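Side-chain contacts in putative alpha-L-fucosidase (Bacteroides thetaiotaomicron VPI-5482, PDB 3GZA), which probably hydrolyses alpha-L-fucosyl linkages, releasing L-fucose from glycans: residues Y96-A100 with V101-D105; W283-P287 with D288-N292; D250-E253 with L254-H257; G41-I45 with N46-D50. All blocks are in the same frame, centred on the assembly; numbering follows the deposited sequence.

Interaction 1. Residues Y96-A100 with V101-D105; sequences YCLKA and VKWRD
Leu98, Val101 and Trp103 form the apolar part of this local contact. Methyl CD2 of Leu98 serves two neighbours. Leu98 CD2 meets the six-membered part of the indole obliquely, 4.0 Å from Trp103 CZ3 and about as far from CE3. The same CD2 of Leu98 is 4.1 Å from Val101 CG2. In Val101, chi1 of -59° leaves CG2 between the backbone N and the carbonyl carbon. There Val101 CG2 faces Leu98 O at 3.4 Å. Ile110 of helix 110-121 packs on both Leu98 and Trp103.

A second layer covers the indole. CG of Arg104 lies 3.7 Å above the centre of the Trp103 ring. The guanidinium continues along the same side chain, with CZ2 of Trp103 beneath one face, toward its rim. Its NH1 makes a salt bridge to Asp113.

The polar links between the two halves run through water. One water donates to Leu98 O and to Trp103 O, the latter at 2.7 Å. Another donates to Lys99 O and Val101 O. Each half also has its own turn. Ala100 N donates to Cys97 O at 2.9 Å, and Asp105 N donates to Lys102 O. Arg104 and Asp105 both have positive phi, as in left-handed turn residues. Lys99 NZ is hydrogen-bonded to Gln90 OE1.

Pro95 of the second subunit packs on Tyr96 and Ala100. The whole stretch belongs to the long excursion between strand 75-79 and helix 110-121, a beta-alpha loop of the TIM-barrel domain, here bordering the subunit interface.

Interaction 2. Residues W283-P287 with D288-N292; sequences WFWEP and DDENN
Glu286 and Asp289 mark the ends of a type II beta turn, and their side chains make its tight part. OD2 of Asp289 lies 3.6 Å from CB of Glu286. The two carboxylates cross with planes 87° apart, and OE2 of Glu286 is 3.9 Å from OD2 of Asp289. Arg280 makes salt bridges to both, through Glu286 OE1 and Asp289 OD2, which would probably offset the closeness of like charges. Glu286 OE1 also accepts from Tyr38 N. Asn292 ND2 donates to Asp289 OD1 at 2.8 Å, meeting it on the anti side. An alanine in place of Asp289 would probably leave Asn292 ND2 without this acceptor and Arg280 without one of these carboxylates.

The other side is looser and held by water. One water joins Glu286 O to Asp289 N and lies 3.0 Å above one face of the Trp285 ring, toward its rim. A second, in the ring plane at the edge, links Trp285 NE1 to OE2 of Glu290. Glu290 OE2 stays 4.1 Å from Trp285 CZ2. The bend in Glu290 (chi2 74°) folds it back toward the turn.

The Glu286 side chain is about 5 Å from the bound sodium ion. The Phe284 ring meets those of His27, His82 and the sodium ligand His31 edge to face. The loop joins strand 264-273 to helix 296-304, and Trp283 packs back on that strand at Asp271 and Pro273.

Interaction 3. Residues D250-E253 with L254-H257; sequences DQLE and LLKH
Leu255 N donates to Gln251 O at 2.9 Å, one of three good backbone bonds here. Leu254 N to Asp250 O and Lys256 N to Leu252 O are alike in length. Leu254 N lies in the carbonyl plane of its acceptor, while the other two donors are tilted about 20° from theirs. The fourth, His257 N to Glu253 O, is weak. Asp250 is the N-cap of helix 251-257. Its OD1 takes Glu253 N at 3.2 Å, from above the carboxylate plane. This short helix lies in the barrel domain, between strands 234-235 and 264-273 in sequence.

Glu253 and His257 lie side by side and point the same way. A bend in Glu253 (chi2 -66°) brings its OE1 to the ring edge, 3.3 Å from His257 CD2. His257 ND1 is hydrogen-bonded to Pro230 O, outside the helix. An alanine at His257 would probably leave Pro230 O without that partner and the Glu253 carboxylate freer to turn. A water bridges Glu253 OE2 and Lys256 NZ, at 2.8 Å from NZ. Farther out, Leu252 CD2 meets Leu255 CD1 at 4.2 Å, and Phe235 packs on Leu254 and Leu255.

Interaction 4. Residues G41-I45 with N46-D50; sequences GNNRI and NPIED. With EDO (1,2-ethanediol), chain J.
From Asn42 to Asn46 the backbone passes from helical geometry to an extended form, with phi -130° and psi 97° at Asn46. This is near the C-terminal end of helix 40-45 in the TIM-barrel domain, where the Asn46 side chain bonds back to the carbonyl four residues earlier. Asn46 ND2 donates to Asn42 O at 2.9 Å, a nearly straight bond in the plane of its own amide. Ile45 N donates to the same oxygen from the opposite face, so two N-H groups grip it.

The side chain of Asn42 has CG anti to its backbone N, which puts a face of its amide under ND2 of Asn46, 3.4 Å from Asn42 CG. The side chains cross at about a right angle, yet their amide planes are only 11° apart. On another side, CG1 of Ile45 lies 3.8 Å from Asn46 ND2.

Farther along, Ile48 CD1 approaches Asn43 OD1 loosely, at 4.2 Å. Asn43 ND2 is hydrogen-bonded to Glu83, which also makes a salt bridge with Arg44.

The second subunit covers part of this stretch. Its Asn153 bonds to Ile45 O, its Trp157 to Ile48 O, and its Arg160 makes a salt bridge with Glu49. Lys164 of that subunit shares an ethanediol, probably from the crystallisation liquor, whose O1 donates to Glu49 O and whose O2 donates to Glu49 OE1 at 2.6 Å.

How the interactions relate
All four contacts lie in the fucosidase barrel domain, but at different depths. Interaction 1 is buried and mostly apolar. Interaction 3 is a surface contact, built on the regular backbone bonds of a short helix. Interactions 2 and 4 are partly buried. Interaction 2 relies on carboxylates and bridging waters, whereas interaction 4 centres on the Asn46 amide and on bonds to the second subunit. Interactions 1 and 4 touch directly: Tyr96 OH packs on Ile48 CB at 3.6 Å, and both meet the second subunit. Interaction 2 comes within about 6 Å of interaction 4 at the nearest atoms. Interaction 3 lies across the chain's centre from interaction 1, their centres about 43 Å apart.

Interaction 1. Residues Y96-A100 with V101-D105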
loop_
_atom_site.group_PDB
_atom_site.type_symbol
_atom_site.label_atom_id
_atom_site.label_comp_id
_atom_site.label_asym_id
_atom_site.label_seq_id
_atom_site.Cartn_x
_atom_site.Cartn_y
_atom_site.Cartn_z
ATOM N N TYR A 96 -3.745 -1.637 1.105
ATOM C CA TYR A 96 -4.074 -0.553 2.028
ATOM C C TYR A 96 -5.556 -0.580 2.311
ATOM O O TYR A 96 -6.356 0.182 1.753
ATOM C CB TYR A 96 -3.719 0.776 1.378
ATOM C CG TYR A 96 -3.584 1.967 2.273
ATOM C CD1 TYR A 96 -2.895 1.904 3.480
ATOM C CD2 TYR A 96 -4.059 3.212 1.883
ATOM C CE1 TYR A 96 -2.678 3.040 4.262
ATOM C CE2 TYR A 96 -3.856 4.331 2.688
ATOM C CZ TYR A 96 -3.171 4.237 3.855
ATOM O OH TYR A 96 -2.876 5.378 4.589
ATOM N N CYS A 97 -5.915 -1.587 3.082
ATOM C CA CYS A 97 -7.327 -1.871 3.399
ATOM C C CYS A 97 -7.429 -2.441 4.812
ATOM O O CYS A 97 -6.457 -2.457 5.573
ATOM C CB CYS A 97 -7.920 -2.797 2.348
ATOM S SG CYS A 97 -7.364 -4.532 2.413
ATOM N N LEU A 98 -8.622 -2.943 5.137
ATOM C CA LEU A 98 -8.864 -3.463 6.477
ATOM C C LEU A 98 -7.987 -4.626 6.898
ATOM O O LEU A 98 -7.855 -4.910 8.120
ATOM C CB LEU A 98 -10.362 -3.697 6.675
ATOM C CG LEU A 98 -11.158 -2.396 6.730
ATOM C CD1 LEU A 98 -12.670 -2.795 6.644
ATOM C CD2 LEU A 98 -10.868 -1.518 7.975
ATOM N N LYS A 99 -7.350 -5.307 5.945
ATOM C CA LYS A 99 -6.378 -6.352 6.287
ATOM C C LYS A 99 -5.172 -5.771 7.062
ATOM O O LYS A 99 -4.511 -6.515 7.781
ATOM C CB LYS A 99 -5.850 -7.043 5.025
ATOM C CG LYS A 99 -6.870 -7.873 4.311
ATOM C CD LYS A 99 -6.277 -8.612 3.151
ATOM C CE LYS A 99 -7.232 -9.581 2.506
ATOM N NZ LYS A 99 -7.557 -10.745 3.393
ATOM N N ALA A 100 -4.896 -4.483 6.878
ATOM C CA ALA A 100 -3.677 -3.898 7.442
ATOM C C ALA A 100 -3.759 -3.486 8.880
ATOM O O ALA A 100 -2.730 -3.281 9.520
ATOM C CB ALA A 100 -3.275 -2.675 6.605
ATOM N N VAL A 101 -4.985 -3.314 9.387
ATOM C CA VAL A 101 -5.172 -2.663 10.656
ATOM C C VAL A 101 -5.394 -3.615 11.805
ATOM O O VAL A 101 -5.755 -4.783 11.599
ATOM C CB VAL A 101 -6.361 -1.656 10.607
ATOM C CG1 VAL A 101 -6.139 -0.593 9.557
ATOM C CG2 VAL A 101 -7.719 -2.393 10.454
ATOM N N LYS A 102 -5.112 -3.147 13.019
ATOM C CA LYS A 102 -5.315 -3.953 14.243
ATOM C C LYS A 102 -6.789 -4.169 14.597
ATOM O O LYS A 102 -7.155 -5.236 15.120
ATOM C CB LYS A 102 -4.609 -3.289 15.423
ATOM C CG LYS A 102 -3.094 -3.195 15.278
ATOM C CD LYS A 102 -2.520 -2.293 16.373
ATOM C CE LYS A 102 -0.959 -2.204 16.322
ATOM N NZ LYS A 102 -0.328 -1.284 17.388
ATOM N N TRP A 103 -7.624 -3.174 14.266
ATOM C CA TRP A 103 -9.063 -3.268 14.466
ATOM C C TRP A 103 -9.606 -4.528 13.796
ATOM O O TRP A 103 -9.282 -4.827 12.641
ATOM C CB TRP A 103 -9.730 -2.031 13.895
ATOM C CG TRP A 103 -11.209 -2.026 14.002
ATOM C CD1 TRP A 103 -11.933 -1.706 15.093
ATOM C CD2 TRP A 103 -12.155 -2.308 12.956
ATOM N NE1 TRP A 103 -13.280 -1.784 14.808
ATOM C CE2 TRP A 103 -13.441 -2.136 13.506
ATOM C CE3 TRP A 103 -12.045 -2.670 11.617
ATOM C CZ2 TRP A 103 -14.610 -2.336 12.760
ATOM C CZ3 TRP A 103 -13.190 -2.859 10.894
ATOM C CH2 TRP A 103 -14.449 -2.684 11.446
ATOM N N ARG A 104 -10.407 -5.280 14.557
ATOM C CA ARG A 104 -10.948 -6.543 14.096
ATOM C C ARG A 104 -9.909 -7.549 13.590
ATOM O O ARG A 104 -10.241 -8.464 12.829
ATOM C CB ARG A 104 -12.124 -6.375 13.136
ATOM C CG ARG A 104 -13.357 -5.836 13.845
ATOM C CD ARG A 104 -14.530 -5.819 12.920
ATOM N NE ARG A 104 -15.692 -5.249 13.608
ATOM C CZ ARG A 104 -16.888 -5.028 13.065
ATOM N NH1 ARG A 104 -17.157 -5.330 11.813
ATOM N NH2 ARG A 104 -17.827 -4.474 13.818
ATOM N N ASP A 105 -8.686 -7.431 14.115
ATOM C CA ASP A 105 -7.602 -8.371 13.862
ATOM C C ASP A 105 -7.344 -8.537 12.370
ATOM O O ASP A 105 -6.985 -9.641 11.909
ATOM C CB ASP A 105 -7.949 -9.708 14.549
ATOM C CG ASP A 105 -6.761 -10.682 14.653
ATOM O OD1 ASP A 105 -5.596 -10.245 14.774
ATOM O OD2 ASP A 105 -7.027 -11.891 14.630
HETATM O O HOH W 1 -9.930 -5.213 10.054
HETATM O O HOH W 2 -4.036 -6.669 10.696
#

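Interaction 2. Residues W283-P287 with D288-N292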
loop_
_atom_site.group_PDB
_atom_site.type_symbol
_atom_site.label_atom_id
_atom_site.label_comp_id
_atom_site.label_asym_id
_atom_site.label_seq_id
_atom_site.Cartn_x
_atom_site.Cartn_y
_atom_site.Cartn_z
ATOM N N TRP A 283 -19.109 16.602 4.635
ATOM C CA TRP A 283 -19.444 15.263 4.188
ATOM C C TRP A 283 -18.898 14.213 5.162
ATOM O O TRP A 283 -19.346 13.071 5.168
ATOM C CB TRP A 283 -18.906 15.017 2.791
ATOM C CG TRP A 283 -19.614 15.774 1.728
ATOM C CD1 TRP A 283 -19.185 16.900 1.134
ATOM C CD2 TRP A 283 -20.900 15.471 1.142
ATOM N NE1 TRP A 283 -20.100 17.321 0.193
ATOM C CE2 TRP A 283 -21.172 16.468 0.197
ATOM C CE3 TRP A 283 -21.813 14.429 1.303
ATOM C CZ2 TRP A 283 -22.324 16.468 -0.605
ATOM C CZ3 TRP A 283 -22.975 14.464 0.577
ATOM C CH2 TRP A 283 -23.202 15.440 -0.408
ATOM N N PHE A 284 -17.894 14.577 5.930
ATOM C CA PHE A 284 -17.285 13.700 6.962
ATOM C C PHE A 284 -17.517 14.165 8.392
ATOM O O PHE A 284 -17.721 15.361 8.667
ATOM C CB PHE A 284 -15.745 13.652 6.760
ATOM C CG PHE A 284 -15.282 12.891 5.544
ATOM C CD1 PHE A 284 -15.138 11.528 5.619
ATOM C CD2 PHE A 284 -14.961 13.537 4.355
ATOM C CE1 PHE A 284 -14.641 10.810 4.528
ATOM C CE2 PHE A 284 -14.517 12.837 3.283
ATOM C CZ PHE A 284 -14.392 11.448 3.351
ATOM N N TRP A 285 -17.473 13.204 9.300
ATOM C CA TRP A 285 -17.505 13.511 10.721
ATOM C C TRP A 285 -16.224 14.228 11.090
ATOM O O TRP A 285 -15.130 13.786 10.768
ATOM C CB TRP A 285 -17.654 12.248 11.559
ATOM C CG TRP A 285 -17.930 12.592 12.984
ATOM C CD1 TRP A 285 -19.167 12.731 13.572
ATOM C CD2 TRP A 285 -16.969 12.939 14.006
ATOM N NE1 TRP A 285 -19.024 13.121 14.875
ATOM C CE2 TRP A 285 -17.693 13.240 15.168
ATOM C CE3 TRP A 285 -15.564 13.003 14.051
ATOM C CZ2 TRP A 285 -17.073 13.632 16.346
ATOM C CZ3 TRP A 285 -14.960 13.414 15.238
ATOM C CH2 TRP A 285 -15.728 13.688 16.367
ATOM N N GLU A 286 -16.376 15.305 11.842
ATOM C CA GLU A 286 -15.309 16.148 12.342
ATOM C C GLU A 286 -15.716 16.562 13.753
ATOM O O GLU A 286 -16.901 16.576 14.087
ATOM C CB GLU A 286 -15.113 17.386 11.462
ATOM C CG GLU A 286 -14.746 17.074 10.075
ATOM C CD GLU A 286 -14.956 18.228 9.192
ATOM O OE1 GLU A 286 -14.148 19.151 9.231
ATOM O OE2 GLU A 286 -15.932 18.200 8.414
ATOM N N PRO A 287 -14.753 16.898 14.601
ATOM C CA PRO A 287 -15.145 17.313 15.949
ATOM C C PRO A 287 -15.955 18.599 15.994
ATOM O O PRO A 287 -15.767 19.490 15.139
ATOM C CB PRO A 287 -13.799 17.553 16.656
ATOM C CG PRO A 287 -12.784 16.768 15.803
ATOM C CD PRO A 287 -13.299 16.772 14.410
ATOM N N ASP A 288 -16.817 18.688 17.008
ATOM C CA ASP A 288 -17.602 19.887 17.300
ATOM C C ASP A 288 -18.570 20.346 16.195
ATOM O O ASP A 288 -18.915 21.532 16.130
ATOM C CB ASP A 288 -16.676 21.032 17.681
ATOM C CG ASP A 288 -15.711 20.650 18.830
ATOM O OD1 ASP A 288 -16.191 20.232 19.905
ATOM O OD2 ASP A 288 -14.483 20.731 18.623
ATOM N N ASP A 289 -19.101 19.407 15.441
ATOM C CA ASP A 289 -20.088 19.712 14.420
ATOM C C ASP A 289 -21.500 19.227 14.827
ATOM O O ASP A 289 -22.409 19.280 14.003
ATOM C CB ASP A 289 -19.722 19.090 13.058
ATOM C CG ASP A 289 -18.839 19.989 12.215
ATOM O OD1 ASP A 289 -18.885 21.231 12.390
ATOM O OD2 ASP A 289 -18.086 19.420 11.376
ATOM N N GLU A 290 -21.701 18.831 16.087
ATOM C CA GLU A 290 -22.999 18.316 16.507
ATOM C C GLU A 290 -24.146 19.264 16.231
ATOM O O GLU A 290 -25.271 18.832 15.925
ATOM C CB GLU A 290 -22.990 17.943 17.997
ATOM C CG GLU A 290 -22.138 16.734 18.308
ATOM C CD GLU A 290 -20.634 16.964 18.264
ATOM O OE1 GLU A 290 -20.223 18.175 18.375
ATOM O OE2 GLU A 290 -19.902 15.918 18.146
ATOM N N ASN A 291 -23.890 20.543 16.373
ATOM C CA ASN A 291 -24.942 21.511 16.246
ATOM C C ASN A 291 -25.049 22.111 14.841
ATOM O O ASN A 291 -25.809 23.046 14.686
ATOM C CB ASN A 291 -24.801 22.549 17.333
ATOM C CG ASN A 291 -25.180 21.957 18.733
ATOM O OD1 ASN A 291 -26.180 21.231 18.857
ATOM N ND2 ASN A 291 -24.370 22.217 19.736
ATOM N N ASN A 292 -24.319 21.537 13.871
ATOM C CA ASN A 292 -24.278 22.051 12.520
ATOM C C ASN A 292 -25.101 21.224 11.567
ATOM O O ASN A 292 -25.046 21.401 10.385
ATOM C CB ASN A 292 -22.840 22.219 12.087
ATOM C CG ASN A 292 -22.128 23.234 12.973
ATOM O OD1 ASN A 292 -22.728 24.202 13.428
ATOM N ND2 ASN A 292 -20.839 23.026 13.218
HETATM O O HOH W 3 -18.819 16.798 10.842
HETATM O O HOH W 4 -21.085 13.962 16.713
HETATM O O HOH W 5 -19.097 16.487 15.568
HETATM O O HOH W 6 -16.522 22.004 13.827
#

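Interaction 3. Residues D250-E253 with L254-H257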
loop_
_atom_site.group_PDB
_atom_site.type_symbol
_atom_site.label_atom_id
_atom_site.label_comp_id
_atom_site.label_asym_id
_atom_site.label_seq_id
_atom_site.Cartn_x
_atom_site.Cartn_y
_atom_site.Cartn_z
ATOM N N ASP A 250 -24.328 26.560 -21.372
ATOM C CA ASP A 250 -24.029 26.916 -19.986
ATOM C C ASP A 250 -24.233 25.572 -19.268
ATOM O O ASP A 250 -25.359 25.150 -18.982
ATOM C CB ASP A 250 -25.002 28.018 -19.529
ATOM C CG ASP A 250 -24.814 28.426 -18.075
ATOM O OD1 ASP A 250 -24.366 27.581 -17.271
ATOM O OD2 ASP A 250 -25.194 29.586 -17.752
ATOM N N GLN A 251 -23.136 24.878 -18.982
ATOM C CA GLN A 251 -23.252 23.538 -18.430
ATOM C C GLN A 251 -23.892 23.430 -17.058
ATOM O O GLN A 251 -24.615 22.461 -16.810
ATOM C CB GLN A 251 -21.900 22.832 -18.411
ATOM C CG GLN A 251 -21.281 22.760 -19.774
ATOM C CD GLN A 251 -20.108 21.824 -19.807
ATOM O OE1 GLN A 251 -19.817 21.133 -18.821
ATOM N NE2 GLN A 251 -19.432 21.788 -20.924
ATOM N N LEU A 252 -23.616 24.358 -16.143
ATOM C CA LEU A 252 -24.265 24.287 -14.843
ATOM C C LEU A 252 -25.738 24.454 -15.021
ATOM O O LEU A 252 -26.475 23.772 -14.347
ATOM C CB LEU A 252 -23.782 25.331 -13.821
ATOM C CG LEU A 252 -22.576 24.944 -12.997
ATOM C CD1 LEU A 252 -22.196 26.130 -12.119
ATOM C CD2 LEU A 252 -22.783 23.691 -12.178
ATOM N N GLU A 253 -26.175 25.345 -15.909
ATOM C CA GLU A 253 -27.621 25.495 -16.123
ATOM C C GLU A 253 -28.209 24.209 -16.657
ATOM O O GLU A 253 -29.299 23.854 -16.297
ATOM C CB GLU A 253 -27.937 26.629 -17.075
ATOM C CG GLU A 253 -27.680 27.995 -16.469
ATOM C CD GLU A 253 -28.596 28.311 -15.324
ATOM O OE1 GLU A 253 -29.797 28.001 -15.405
ATOM O OE2 GLU A 253 -28.106 28.889 -14.333
ATOM N N LEU A 254 -27.488 23.542 -17.550
ATOM C CA LEU A 254 -27.931 22.266 -18.099
ATOM C C LEU A 254 -28.022 21.201 -17.012
ATOM O O LEU A 254 -28.977 20.432 -16.998
ATOM C CB LEU A 254 -27.019 21.868 -19.287
ATOM C CG LEU A 254 -27.250 20.492 -19.898
ATOM C CD1 LEU A 254 -28.696 20.400 -20.436
ATOM C CD2 LEU A 254 -26.187 20.188 -20.990
ATOM N N LEU A 255 -27.066 21.127 -16.066
ATOM C CA LEU A 255 -27.189 20.154 -14.942
ATOM C C LEU A 255 -28.383 20.432 -14.054
ATOM O O LEU A 255 -29.105 19.530 -13.662
ATOM C CB LEU A 255 -25.912 20.144 -14.114
ATOM C CG LEU A 255 -24.653 19.653 -14.826
ATOM C CD1 LEU A 255 -23.447 19.963 -13.953
ATOM C CD2 LEU A 255 -24.735 18.126 -15.172
ATOM N N LYS A 256 -28.623 21.717 -13.778
ATOM C CA LYS A 256 -29.695 22.144 -12.912
ATOM C C LYS A 256 -31.101 21.981 -13.448
ATOM O O LYS A 256 -32.058 21.857 -12.656
ATOM C CB LYS A 256 -29.453 23.626 -12.549
ATOM C CG LYS A 256 -28.269 23.802 -11.587
ATOM C CD LYS A 256 -27.884 25.261 -11.367
ATOM C CE LYS A 256 -26.710 25.355 -10.366
ATOM N NZ LYS A 256 -26.143 26.703 -10.372
ATOM N N HIS A 257 -31.232 22.044 -14.770
ATOM C CA HIS A 257 -32.526 22.007 -15.441
ATOM C C HIS A 257 -32.750 20.808 -16.365
ATOM O O HIS A 257 -33.888 20.494 -16.674
ATOM C CB HIS A 257 -32.709 23.288 -16.312
ATOM C CG HIS A 257 -32.901 24.558 -15.521
ATOM N ND1 HIS A 257 -34.115 24.926 -14.993
ATOM C CD2 HIS A 257 -32.024 25.538 -15.172
ATOM C CE1 HIS A 257 -33.983 26.080 -14.356
ATOM N NE2 HIS A 257 -32.726 26.484 -14.462
HETATM O O HOH W 7 -26.080 27.893 -12.954
#

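Interaction 4. Residues G41-I45 with N46-D50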
loop_
_atom_site.group_PDB
_atom_site.type_symbol
_atom_site.label_atom_id
_atom_site.label_comp_id
_atom_site.label_asym_id
_atom_site.label_seq_id
_atom_site.Cartn_x
_atom_site.Cartn_y
_atom_site.Cartn_z
ATOM N N GLY A 41 -7.947 19.669 0.526
ATOM C CA GLY A 41 -6.724 19.917 -0.224
ATOM C C GLY A 41 -5.546 19.202 0.394
ATOM O O GLY A 41 -4.773 18.494 -0.297
ATOM N N ASN A 42 -5.450 19.329 1.698
ATOM C CA ASN A 42 -4.374 18.700 2.461
ATOM C C ASN A 42 -4.488 17.189 2.428
ATOM O O ASN A 42 -3.508 16.472 2.205
ATOM C CB ASN A 42 -4.417 19.240 3.880
ATOM C CG ASN A 42 -3.312 18.687 4.773
ATOM O OD1 ASN A 42 -3.322 17.518 5.197
ATOM N ND2 ASN A 42 -2.372 19.560 5.103
ATOM N N ASN A 43 -5.681 16.685 2.670
ATOM C CA ASN A 43 -5.886 15.235 2.716
ATOM C C ASN A 43 -5.510 14.544 1.425
ATOM O O ASN A 43 -5.020 13.398 1.456
ATOM C CB ASN A 43 -7.350 14.901 3.027
ATOM C CG ASN A 43 -7.580 13.445 3.258
ATOM O OD1 ASN A 43 -6.968 12.822 4.166
ATOM N ND2 ASN A 43 -8.481 12.866 2.488
ATOM N N ARG A 44 -5.802 15.160 0.278
ATOM C CA ARG A 44 -5.528 14.526 -1.020
ATOM C C ARG A 44 -4.035 14.368 -1.265
ATOM O O ARG A 44 -3.652 13.472 -2.005
ATOM C CB ARG A 44 -6.142 15.362 -2.148
ATOM C CG ARG A 44 -7.652 15.323 -2.208
ATOM C CD ARG A 44 -8.205 16.437 -3.125
ATOM N NE ARG A 44 -9.616 16.254 -3.349
ATOM C CZ ARG A 44 -10.333 17.042 -4.163
ATOM N NH1 ARG A 44 -9.778 18.077 -4.708
ATOM N NH2 ARG A 44 -11.607 16.783 -4.397
ATOM N N ILE A 45 -3.201 15.180 -0.624
ATOM C CA ILE A 45 -1.761 15.183 -0.955
ATOM C C ILE A 45 -0.818 14.930 0.223
ATOM O O ILE A 45 0.393 15.065 0.086
ATOM C CB ILE A 45 -1.344 16.423 -1.780
ATOM C CG1 ILE A 45 -1.416 17.691 -0.929
ATOM C CG2 ILE A 45 -2.177 16.547 -3.073
ATOM C CD1 ILE A 45 -0.707 18.895 -1.615
ATOM N N ASN A 46 -1.358 14.480 1.350
ATOM C CA ASN A 46 -0.571 14.167 2.561
ATOM C C ASN A 46 -0.980 12.774 3.029
ATOM O O ASN A 46 -2.014 12.616 3.671
ATOM C CB ASN A 46 -0.824 15.199 3.655
ATOM C CG ASN A 46 -0.144 16.492 3.407
ATOM O OD1 ASN A 46 1.006 16.700 3.825
ATOM N ND2 ASN A 46 -0.882 17.443 2.776
ATOM N N PRO A 47 -0.207 11.739 2.656
ATOM C CA PRO A 47 -0.592 10.415 3.060
ATOM C C PRO A 47 -0.759 10.326 4.603
ATOM O O PRO A 47 -0.078 11.017 5.374
ATOM C CB PRO A 47 0.580 9.547 2.574
ATOM C CG PRO A 47 1.201 10.313 1.483
ATOM C CD PRO A 47 1.055 11.753 1.894
ATOM N N ILE A 48 -1.638 9.421 5.028
ATOM C CA ILE A 48 -1.938 9.254 6.432
ATOM C C ILE A 48 -0.709 8.743 7.205
ATOM O O ILE A 48 -0.087 7.757 6.816
ATOM C CB ILE A 48 -3.166 8.323 6.648
ATOM C CG1 ILE A 48 -4.426 8.947 6.027
ATOM C CG2 ILE A 48 -3.412 7.999 8.158
ATOM C CD1 ILE A 48 -4.936 10.221 6.692
ATOM N N GLU A 49 -0.393 9.402 8.298
ATOM C CA GLU A 49 0.790 9.026 9.126
ATOM C C GLU A 49 0.657 7.686 9.835
ATOM O O GLU A 49 1.618 6.924 9.868
ATOM C CB GLU A 49 1.172 10.126 10.126
ATOM C CG GLU A 49 1.663 11.365 9.454
ATOM C CD GLU A 49 3.009 11.204 8.750
ATOM O OE1 GLU A 49 3.927 10.515 9.281
ATOM O OE2 GLU A 49 3.164 11.837 7.683
ATOM N N ASP A 50 -0.515 7.410 10.390
ATOM C CA ASP A 50 -0.737 6.155 11.109
ATOM C C ASP A 50 -2.133 5.695 10.893
ATOM O O ASP A 50 -3.080 6.285 11.403
ATOM C CB ASP A 50 -0.447 6.429 12.585
ATOM C CG ASP A 50 -0.623 5.206 13.472
ATOM O OD1 ASP A 50 -0.970 4.134 12.966
ATOM O OD2 ASP A 50 -0.370 5.330 14.714
HETATM C C1 EDO J . 4.349 6.077 7.638
HETATM O O1 EDO J . 2.956 6.054 7.776
HETATM C C2 EDO J . 4.907 7.502 7.745
HETATM O O2 EDO J . 4.596 8.043 9.027
HETATM O O HOH W 8 -4.330 11.216 3.012
#